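PDB 5OHU: soluble lytic murein transglycosylase from Pseudomonas aeruginosa, which cleaves the glycan strands of peptidoglycan, probably by the non-hydrolytic transglycosylase reaction of its family, and turns over the cell wall both exolytically and endolytically. Local coordinates for residues R31-Q36 with R53-D58; Y59-Y64 with A413-N418. One frame throughout, in Å; residues are numbered along the deposited sequence.

Contact 1. Residues R31-Q36 with R53-D58; sequences RRLYDQ and RSALRD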
ATOM      1  N   ARG A  31      17.554  25.424 -28.231  1.00 97.09           N
ATOM      2  CA  ARG A  31      18.441  24.332 -28.606  1.00 91.67           C
ATOM      3  C   ARG A  31      17.672  23.070 -28.984  1.00 96.61           C
ATOM      4  O   ARG A  31      16.969  22.477 -28.152  1.00 79.99           O
ATOM      5  CB  ARG A  31      19.411  24.049 -27.458  1.00 84.34           C
ATOM      6  CG  ARG A  31      18.731  23.872 -26.114  1.00 79.21           C
ATOM      7  CD  ARG A  31      19.714  23.975 -24.973  1.00 83.59           C
ATOM      8  NE  ARG A  31      20.094  25.356 -24.717  1.00 91.86           N
ATOM      9  CZ  ARG A  31      21.226  25.721 -24.127  1.00 97.61           C
ATOM     10  NH1 ARG A  31      21.484  27.009 -23.938  1.00100.74           N
ATOM     11  NH2 ARG A  31      22.102  24.803 -23.732  1.00 94.64           N
ATOM     12  N   ARG A  32      17.794  22.656 -30.246  1.00106.35           N
ATOM     13  CA  ARG A  32      17.136  21.449 -30.720  1.00104.13           C
ATOM     14  C   ARG A  32      18.137  20.353 -31.096  1.00 95.75           C
ATOM     15  O   ARG A  32      17.773  19.349 -31.725  1.00 90.62           O
ATOM     16  CB  ARG A  32      16.189  21.800 -31.863  1.00104.58           C
ATOM     17  CG  ARG A  32      15.324  20.650 -32.318  1.00101.11           C
ATOM     18  CD  ARG A  32      14.713  19.803 -31.183  1.00 96.92           C
ATOM     19  NE  ARG A  32      14.113  20.519 -30.046  1.00 94.62           N
ATOM     20  CZ  ARG A  32      14.626  20.642 -28.819  1.00 84.87           C
ATOM     21  NH1 ARG A  32      15.758  20.034 -28.495  1.00 73.23           N
ATOM     22  NH2 ARG A  32      13.949  21.321 -27.896  1.00 88.14           N
ATOM     23  N   LEU A  33      19.398  20.509 -30.693  1.00 87.04           N
ATOM     24  CA  LEU A  33      20.356  19.418 -30.810  1.00 75.00           C
ATOM     25  C   LEU A  33      19.893  18.174 -30.069  1.00 66.47           C
ATOM     26  O   LEU A  33      20.325  17.064 -30.402  1.00 66.10           O
ATOM     27  CB  LEU A  33      21.707  19.865 -30.264  1.00 70.21           C
ATOM     28  CG  LEU A  33      22.148  21.230 -30.773  1.00 67.24           C
ATOM     29  CD1 LEU A  33      23.176  21.828 -29.842  1.00 66.64           C
ATOM     30  CD2 LEU A  33      22.708  21.095 -32.176  1.00 69.91           C
ATOM     31  N   TYR A  34      19.018  18.347 -29.078  1.00 61.83           N
ATOM     32  CA  TYR A  34      18.626  17.242 -28.214  1.00 61.24           C
ATOM     33  C   TYR A  34      17.767  16.222 -28.957  1.00 57.53           C
ATOM     34  O   TYR A  34      18.055  15.020 -28.913  1.00 57.39           O
ATOM     35  CB  TYR A  34      17.923  17.802 -26.977  1.00 57.08           C
ATOM     36  CG  TYR A  34      17.353  16.769 -26.057  1.00 51.05           C
ATOM     37  CD1 TYR A  34      18.146  16.110 -25.120  1.00 45.96           C
ATOM     38  CD2 TYR A  34      16.027  16.430 -26.143  1.00 41.35           C
ATOM     39  CE1 TYR A  34      17.611  15.148 -24.286  1.00 47.36           C
ATOM     40  CE2 TYR A  34      15.482  15.463 -25.311  1.00 45.25           C
ATOM     41  CZ  TYR A  34      16.284  14.828 -24.389  1.00 46.28           C
ATOM     42  OH  TYR A  34      15.743  13.896 -23.548  1.00 49.11           O
ATOM     43  N   ASP A  35      16.715  16.669 -29.654  1.00 54.41           N
ATOM     44  CA  ASP A  35      15.867  15.705 -30.353  1.00 63.81           C
ATOM     45  C   ASP A  35      16.611  15.035 -31.500  1.00 71.01           C
ATOM     46  O   ASP A  35      16.355  13.864 -31.810  1.00 67.06           O
ATOM     47  CB  ASP A  35      14.593  16.367 -30.873  1.00 67.82           C
ATOM     48  CG  ASP A  35      13.681  16.826 -29.761  1.00 72.92           C
ATOM     49  OD1 ASP A  35      13.759  16.249 -28.658  1.00 78.27           O
ATOM     50  OD2 ASP A  35      12.861  17.737 -29.993  1.00 71.23           O
ATOM     51  N   GLN A  36      17.517  15.762 -32.157  1.00 75.14           N
ATOM     52  CA  GLN A  36      18.376  15.136 -33.155  1.00 77.38           C
ATOM     53  C   GLN A  36      19.151  13.982 -32.541  1.00 73.69           C
ATOM     54  O   GLN A  36      19.027  12.829 -32.972  1.00 79.58           O
ATOM     55  CB  GLN A  36      19.338  16.165 -33.753  1.00 82.87           C
ATOM     56  CG  GLN A  36      20.499  15.525 -34.513  1.00 87.57           C
ATOM     57  CD  GLN A  36      21.066  16.420 -35.595  1.00 95.89           C
ATOM     58  OE1 GLN A  36      20.813  17.628 -35.618  1.00101.72           O
ATOM     59  NE2 GLN A  36      21.833  15.829 -36.506  1.00 93.81           N
ATOM     60  N   ARG A  53      27.672  17.571 -26.859  1.00 48.42           N
ATOM     61  CA  ARG A  53      27.852  17.505 -25.409  1.00 51.38           C
ATOM     62  C   ARG A  53      28.175  18.871 -24.805  1.00 60.39           C
ATOM     63  O   ARG A  53      27.695  19.200 -23.712  1.00 61.84           O
ATOM     64  CB  ARG A  53      28.947  16.498 -25.064  1.00 44.59           C
ATOM     65  CG  ARG A  53      28.554  15.063 -25.302  1.00 44.17           C
ATOM     66  CD  ARG A  53      29.664  14.141 -24.876  1.00 38.80           C
ATOM     67  NE  ARG A  53      30.882  14.423 -25.619  1.00 54.01           N
ATOM     68  CZ  ARG A  53      32.059  13.859 -25.363  1.00 60.84           C
ATOM     69  NH1 ARG A  53      33.124  14.171 -26.095  1.00 63.32           N
ATOM     70  NH2 ARG A  53      32.167  12.977 -24.378  1.00 60.63           N
ATOM     71  N   SER A  54      28.991  19.676 -25.491  1.00 64.73           N
ATOM     72  CA  SER A  54      29.294  21.017 -24.995  1.00 64.95           C
ATOM     73  C   SER A  54      28.154  21.994 -25.271  1.00 57.67           C
ATOM     74  O   SER A  54      27.771  22.766 -24.385  1.00 57.14           O
ATOM     75  CB  SER A  54      30.601  21.524 -25.608  1.00 62.39           C
ATOM     76  OG  SER A  54      31.692  20.733 -25.168  1.00 62.28           O
ATOM     77  N   ALA A  55      27.587  21.959 -26.480  1.00 51.89           N
ATOM     78  CA  ALA A  55      26.455  22.811 -26.826  1.00 48.18           C
ATOM     79  C   ALA A  55      25.193  22.489 -26.038  1.00 62.74           C
ATOM     80  O   ALA A  55      24.208  23.225 -26.158  1.00 77.63           O
ATOM     81  CB  ALA A  55      26.151  22.699 -28.314  1.00 42.30           C
ATOM     82  N   LEU A  56      25.181  21.407 -25.257  1.00 57.68           N
ATOM     83  CA  LEU A  56      24.001  21.050 -24.477  1.00 58.35           C
ATOM     84  C   LEU A  56      24.323  20.804 -23.008  1.00 59.87           C
ATOM     85  O   LEU A  56      23.508  20.207 -22.300  1.00 62.40           O
ATOM     86  CB  LEU A  56      23.307  19.820 -25.070  1.00 57.06           C
ATOM     87  CG  LEU A  56      22.555  20.022 -26.388  1.00 55.14           C
ATOM     88  CD1 LEU A  56      21.992  18.701 -26.876  1.00 51.68           C
ATOM     89  CD2 LEU A  56      21.449  21.033 -26.211  1.00 52.02           C
ATOM     90  N   ARG A  57      25.482  21.254 -22.522  1.00 62.81           N
ATOM     91  CA  ARG A  57      25.793  21.017 -21.117  1.00 66.42           C
ATOM     92  C   ARG A  57      24.874  21.811 -20.186  1.00 67.41           C
ATOM     93  O   ARG A  57      24.891  21.589 -18.969  1.00 69.02           O
ATOM     94  CB  ARG A  57      27.282  21.310 -20.846  1.00 67.01           C
ATOM     95  CG  ARG A  57      27.745  20.981 -19.407  1.00 72.28           C
ATOM     96  CD  ARG A  57      28.978  20.075 -19.320  1.00 73.74           C
ATOM     97  NE  ARG A  57      30.060  20.470 -20.224  1.00 77.19           N
ATOM     98  CZ  ARG A  57      30.868  19.622 -20.859  1.00 74.40           C
ATOM     99  NH1 ARG A  57      31.829  20.105 -21.657  1.00 68.95           N
ATOM    100  NH2 ARG A  57      30.703  18.309 -20.688  1.00 68.49           N
ATOM    101  N   ASP A  58      24.040  22.700 -20.726  1.00 68.39           N
ATOM    102  CA  ASP A  58      23.080  23.425 -19.909  1.00 71.53           C
ATOM    103  C   ASP A  58      21.644  22.957 -20.084  1.00 72.71           C
ATOM    104  O   ASP A  58      20.821  23.214 -19.198  1.00 75.62           O
ATOM    105  CB  ASP A  58      23.157  24.934 -20.193  1.00 70.72           C
ATOM    106  CG  ASP A  58      24.188  25.635 -19.325  1.00 72.15           C
ATOM    107  OD1 ASP A  58      24.834  24.954 -18.498  1.00 71.40           O
ATOM    108  OD2 ASP A  58      24.349  26.864 -19.461  1.00 78.78           O
TER
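Leu33, in the first turn of helix 33-41, faces Leu56 in the loop that follows helix 47-52, their CA atoms 7.5 Å apart, with no hydrogen bond joining the two segments. Leu56 carries the contact by sending its two methyls different ways. Leu56 CD1 goes to the start of the helix, 3.6 Å from Leu33 CB and 3.7 Å from the backbone N of Tyr34. Leu56 CD2 turns to the aliphatic part of Arg31, where Arg31 CD is nearest at 3.6 Å, and the two side chains run past each other in opposite directions. The CG of Leu56 lies anti to its carbonyl carbon (chi1 -72°), which swings both methyls across to residues 31-34. Leu33 answers with CD1, which presses on Ala55 CB at 3.5 Å, a tight fit for two carbons.

This is packing within the N-terminal part of the all-helical, ring-shaped Slt chain: a type I beta turn, Ser54 to Arg57, lays its third residue, Leu56, against the first turn of a short helix whose N-cap position is taken by Arg32.

Arg31 bends at chi3 (76°) and brings its guanidinium over the loop. Arg31 NH2 comes within 3.6 Å of Ala55 O, obliquely and without a hydrogen bond, and Asp58 CB lies close by. The Asp58 carboxylate is farther off, OD2 standing 5.2 Å from Arg31 NH2, so any attraction between these opposite charges is probably weak. On the helix side, Asp35 pairs with Arg32 through charge alone and forms a second salt bridge with Arg419, tying this N-terminal helix to a distant part of the chain.

Contact 2. Residues Y59-Y64 with A413-N418; sequences YPLEPY and AMEFFN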
ATOM      1  N   TYR A  59      21.325  22.275 -21.180  1.00 68.18           N
ATOM      2  CA  TYR A  59      19.979  21.738 -21.358  1.00 63.68           C
ATOM      3  C   TYR A  59      19.719  20.644 -20.324  1.00 61.59           C
ATOM      4  O   TYR A  59      20.552  19.741 -20.159  1.00 50.92           O
ATOM      5  CB  TYR A  59      19.808  21.197 -22.773  1.00 58.94           C
ATOM      6  CG  TYR A  59      18.394  20.795 -23.133  1.00 54.65           C
ATOM      7  CD1 TYR A  59      17.370  21.733 -23.175  1.00 52.44           C
ATOM      8  CD2 TYR A  59      18.087  19.479 -23.453  1.00 52.05           C
ATOM      9  CE1 TYR A  59      16.070  21.364 -23.513  1.00 51.26           C
ATOM     10  CE2 TYR A  59      16.799  19.105 -23.795  1.00 55.20           C
ATOM     11  CZ  TYR A  59      15.795  20.052 -23.824  1.00 52.75           C
ATOM     12  OH  TYR A  59      14.518  19.675 -24.164  1.00 52.41           O
ATOM     13  N   PRO A  60      18.593  20.695 -19.604  1.00 56.48           N
ATOM     14  CA  PRO A  60      18.409  19.792 -18.456  1.00 48.98           C
ATOM     15  C   PRO A  60      18.278  18.321 -18.818  1.00 47.26           C
ATOM     16  O   PRO A  60      18.664  17.474 -18.004  1.00 44.90           O
ATOM     17  CB  PRO A  60      17.130  20.325 -17.796  1.00 47.76           C
ATOM     18  CG  PRO A  60      17.085  21.762 -18.188  1.00 57.17           C
ATOM     19  CD  PRO A  60      17.626  21.807 -19.592  1.00 57.48           C
ATOM     20  N   LEU A  61      17.740  17.980 -19.988  1.00 39.80           N
ATOM     21  CA  LEU A  61      17.565  16.577 -20.354  1.00 37.85           C
ATOM     22  C   LEU A  61      18.842  15.909 -20.870  1.00 39.47           C
ATOM     23  O   LEU A  61      18.844  14.690 -21.085  1.00 35.70           O
ATOM     24  CB  LEU A  61      16.462  16.453 -21.407  1.00 31.24           C
ATOM     25  CG  LEU A  61      15.088  16.995 -21.007  1.00 34.13           C
ATOM     26  CD1 LEU A  61      14.062  16.539 -22.018  1.00 30.84           C
ATOM     27  CD2 LEU A  61      14.707  16.534 -19.591  1.00 35.71           C
ATOM     28  N   GLU A  62      19.918  16.666 -21.071  1.00 38.79           N
ATOM     29  CA  GLU A  62      21.144  16.103 -21.630  1.00 43.91           C
ATOM     30  C   GLU A  62      21.654  14.878 -20.886  1.00 42.31           C
ATOM     31  O   GLU A  62      22.131  13.944 -21.554  1.00 40.33           O
ATOM     32  CB  GLU A  62      22.238  17.182 -21.686  1.00 52.12           C
ATOM     33  CG  GLU A  62      23.618  16.670 -22.096  1.00 61.91           C
ATOM     34  CD  GLU A  62      23.735  16.354 -23.586  1.00 66.79           C
ATOM     35  OE1 GLU A  62      22.696  16.235 -24.273  1.00 65.78           O
ATOM     36  OE2 GLU A  62      24.879  16.223 -24.069  1.00 65.18           O
ATOM     37  N   PRO A  63      21.594  14.800 -19.552  1.00 34.46           N
ATOM     38  CA  PRO A  63      22.053  13.577 -18.886  1.00 31.94           C
ATOM     39  C   PRO A  63      21.327  12.320 -19.338  1.00 36.42           C
ATOM     40  O   PRO A  63      21.880  11.224 -19.168  1.00 34.90           O
ATOM     41  CB  PRO A  63      21.802  13.872 -17.404  1.00 37.97           C
ATOM     42  CG  PRO A  63      21.916  15.340 -17.304  1.00 37.78           C
ATOM     43  CD  PRO A  63      21.346  15.882 -18.577  1.00 34.51           C
ATOM     44  N   TYR A  64      20.115  12.436 -19.898  1.00 33.64           N
ATOM     45  CA  TYR A  64      19.414  11.254 -20.395  1.00 28.10           C
ATOM     46  C   TYR A  64      20.091  10.682 -21.640  1.00 23.84           C
ATOM     47  O   TYR A  64      20.188   9.462 -21.794  1.00 36.32           O
ATOM     48  CB  TYR A  64      17.948  11.584 -20.672  1.00 28.25           C
ATOM     49  CG  TYR A  64      17.069  11.482 -19.435  1.00 28.79           C
ATOM     50  CD1 TYR A  64      17.223  12.365 -18.381  1.00 31.45           C
ATOM     51  CD2 TYR A  64      16.096  10.500 -19.326  1.00 29.90           C
ATOM     52  CE1 TYR A  64      16.443  12.278 -17.252  1.00 38.62           C
ATOM     53  CE2 TYR A  64      15.297  10.398 -18.191  1.00 33.13           C
ATOM     54  CZ  TYR A  64      15.479  11.300 -17.158  1.00 39.82           C
ATOM     55  OH  TYR A  64      14.713  11.244 -16.020  1.00 38.66           O
ATOM     56  N   ALA A 413      12.061  17.774 -14.899  1.00 33.95           N
ATOM     57  CA  ALA A 413      10.631  17.475 -14.911  1.00 31.89           C
ATOM     58  C   ALA A 413       9.849  18.545 -15.669  1.00 41.03           C
ATOM     59  O   ALA A 413       8.932  18.224 -16.443  1.00 35.95           O
ATOM     60  CB  ALA A 413      10.110  17.333 -13.480  1.00 27.45           C
ATOM     61  N   MET A 414      10.196  19.819 -15.466  1.00 40.21           N
ATOM     62  CA  MET A 414       9.565  20.896 -16.224  1.00 46.23           C
ATOM     63  C   MET A 414       9.695  20.660 -17.722  1.00 46.45           C
ATOM     64  O   MET A 414       8.705  20.687 -18.458  1.00 46.88           O
ATOM     65  CB  MET A 414      10.193  22.243 -15.860  1.00 50.21           C
ATOM     66  CG  MET A 414       9.954  22.717 -14.445  1.00 56.56           C
ATOM     67  SD  MET A 414       8.223  23.084 -14.158  1.00 63.78           S
ATOM     68  CE  MET A 414       8.302  23.873 -12.550  1.00 63.50           C
ATOM     69  N   GLU A 415      10.921  20.431 -18.190  1.00 47.64           N
ATOM     70  CA  GLU A 415      11.146  20.281 -19.623  1.00 48.42           C
ATOM     71  C   GLU A 415      10.437  19.051 -20.167  1.00 49.43           C
ATOM     72  O   GLU A 415       9.857  19.100 -21.255  1.00 56.81           O
ATOM     73  CB  GLU A 415      12.641  20.213 -19.920  1.00 57.74           C
ATOM     74  CG  GLU A 415      12.950  20.233 -21.395  1.00 64.27           C
ATOM     75  CD  GLU A 415      12.397  21.469 -22.067  1.00 72.94           C
ATOM     76  OE1 GLU A 415      12.563  22.573 -21.503  1.00 72.10           O
ATOM     77  OE2 GLU A 415      11.784  21.332 -23.149  1.00 75.23           O
ATOM     78  N   PHE A 416      10.478  17.939 -19.429  1.00 50.79           N
ATOM     79  CA  PHE A 416       9.701  16.762 -19.811  1.00 54.36           C
ATOM     80  C   PHE A 416       8.239  17.124 -20.008  1.00 56.00           C
ATOM     81  O   PHE A 416       7.605  16.709 -20.985  1.00 54.00           O
ATOM     82  CB  PHE A 416       9.827  15.676 -18.741  1.00 56.33           C
ATOM     83  CG  PHE A 416      11.035  14.804 -18.894  1.00 55.19           C
ATOM     84  CD1 PHE A 416      11.424  14.346 -20.141  1.00 55.44           C
ATOM     85  CD2 PHE A 416      11.786  14.447 -17.788  1.00 53.35           C
ATOM     86  CE1 PHE A 416      12.536  13.543 -20.280  1.00 53.71           C
ATOM     87  CE2 PHE A 416      12.904  13.648 -17.917  1.00 54.90           C
ATOM     88  CZ  PHE A 416      13.279  13.194 -19.163  1.00 53.37           C
ATOM     89  N   PHE A 417       7.694  17.908 -19.075  1.00 55.46           N
ATOM     90  CA  PHE A 417       6.285  18.281 -19.115  1.00 52.76           C
ATOM     91  C   PHE A 417       5.956  19.078 -20.375  1.00 45.91           C
ATOM     92  O   PHE A 417       5.031  18.730 -21.119  1.00 37.53           O
ATOM     93  CB  PHE A 417       5.943  19.079 -17.855  1.00 52.19           C
ATOM     94  CG  PHE A 417       4.484  19.399 -17.708  1.00 54.87           C
ATOM     95  CD1 PHE A 417       3.621  18.506 -17.084  1.00 53.83           C
ATOM     96  CD2 PHE A 417       3.975  20.603 -18.170  1.00 53.39           C
ATOM     97  CE1 PHE A 417       2.275  18.803 -16.940  1.00 48.82           C
ATOM     98  CE2 PHE A 417       2.635  20.904 -18.027  1.00 53.94           C
ATOM     99  CZ  PHE A 417       1.782  20.002 -17.410  1.00 47.76           C
ATOM    100  N   ASN A 418       6.710  20.153 -20.629  1.00 52.11           N
ATOM    101  CA  ASN A 418       6.442  21.002 -21.790  1.00 62.10           C
ATOM    102  C   ASN A 418       6.502  20.207 -23.087  1.00 67.59           C
ATOM    103  O   ASN A 418       5.694  20.428 -23.997  1.00 73.07           O
ATOM    104  CB  ASN A 418       7.437  22.159 -21.838  1.00 63.26           C
ATOM    105  CG  ASN A 418       7.406  23.005 -20.580  1.00 67.04           C
ATOM    106  OD1 ASN A 418       6.386  23.077 -19.886  1.00 66.04           O
ATOM    107  ND2 ASN A 418       8.530  23.656 -20.278  1.00 67.50           N
TER
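Phe416 meets Tyr64 and Leu61 at once, and these aromatic and apolar contacts make up much of the interface. Its edge points at one face of the Tyr64 ring in a T-shaped pair, planes at 80° and centroids 4.9 Å apart; the leading atom, Phe416 CZ, is 3.5 Å from Tyr64 CZ. One face of Phe416 takes a CH-pi contact from Leu61, whose CD2 sits 3.6 Å from the ring centroid, almost on the normal. Leu61 also rests its CG against Glu415 CG at 3.9 Å, the two side chains crossing at about a right angle.

The polar share is small. Glu415 leaves its helix with CG anti to the backbone N (chi1 -173°) and bends at chi2, and its nearest approach to Tyr59 is made by carbon, Glu415 CG lying 3.2 Å from Tyr59 OH. That hydroxyl, Tyr59 OH, also gives a weak hydrogen bond to Glu415 OE2 at 3.4 Å. The Tyr64 hydroxyl bonds instead to Glu428, on helix 422-433.

Together these side chains join the type I turn from Tyr59 to Glu62 and Tyr64 of helix 62-72 to helix 408-418 of the L domain, with Phe416 also packing on Asn424 and Ala425 of helix 422-433.

Contact 1 is local and partly exposed, folding the N-terminal helix onto a loop close by in sequence; contact 2 is buried and brings together parts of the chain nearly 350 residues apart. Their centres lie about 11 Å from each other, and residues 53-58 run straight into 59-64. The chemistry follows the setting: aliphatic packing with an arginine stem in the first, an edge-to-face aromatic pair, a CH-pi contact and a weak hydrogen bond in the second. Tyr34 bridges them, its CG 3.3 Å from Tyr59 CE2 and its CE1 3.4 Å from Leu61 CB, so helix 33-41 packs against the same turn that meets helix 408-418.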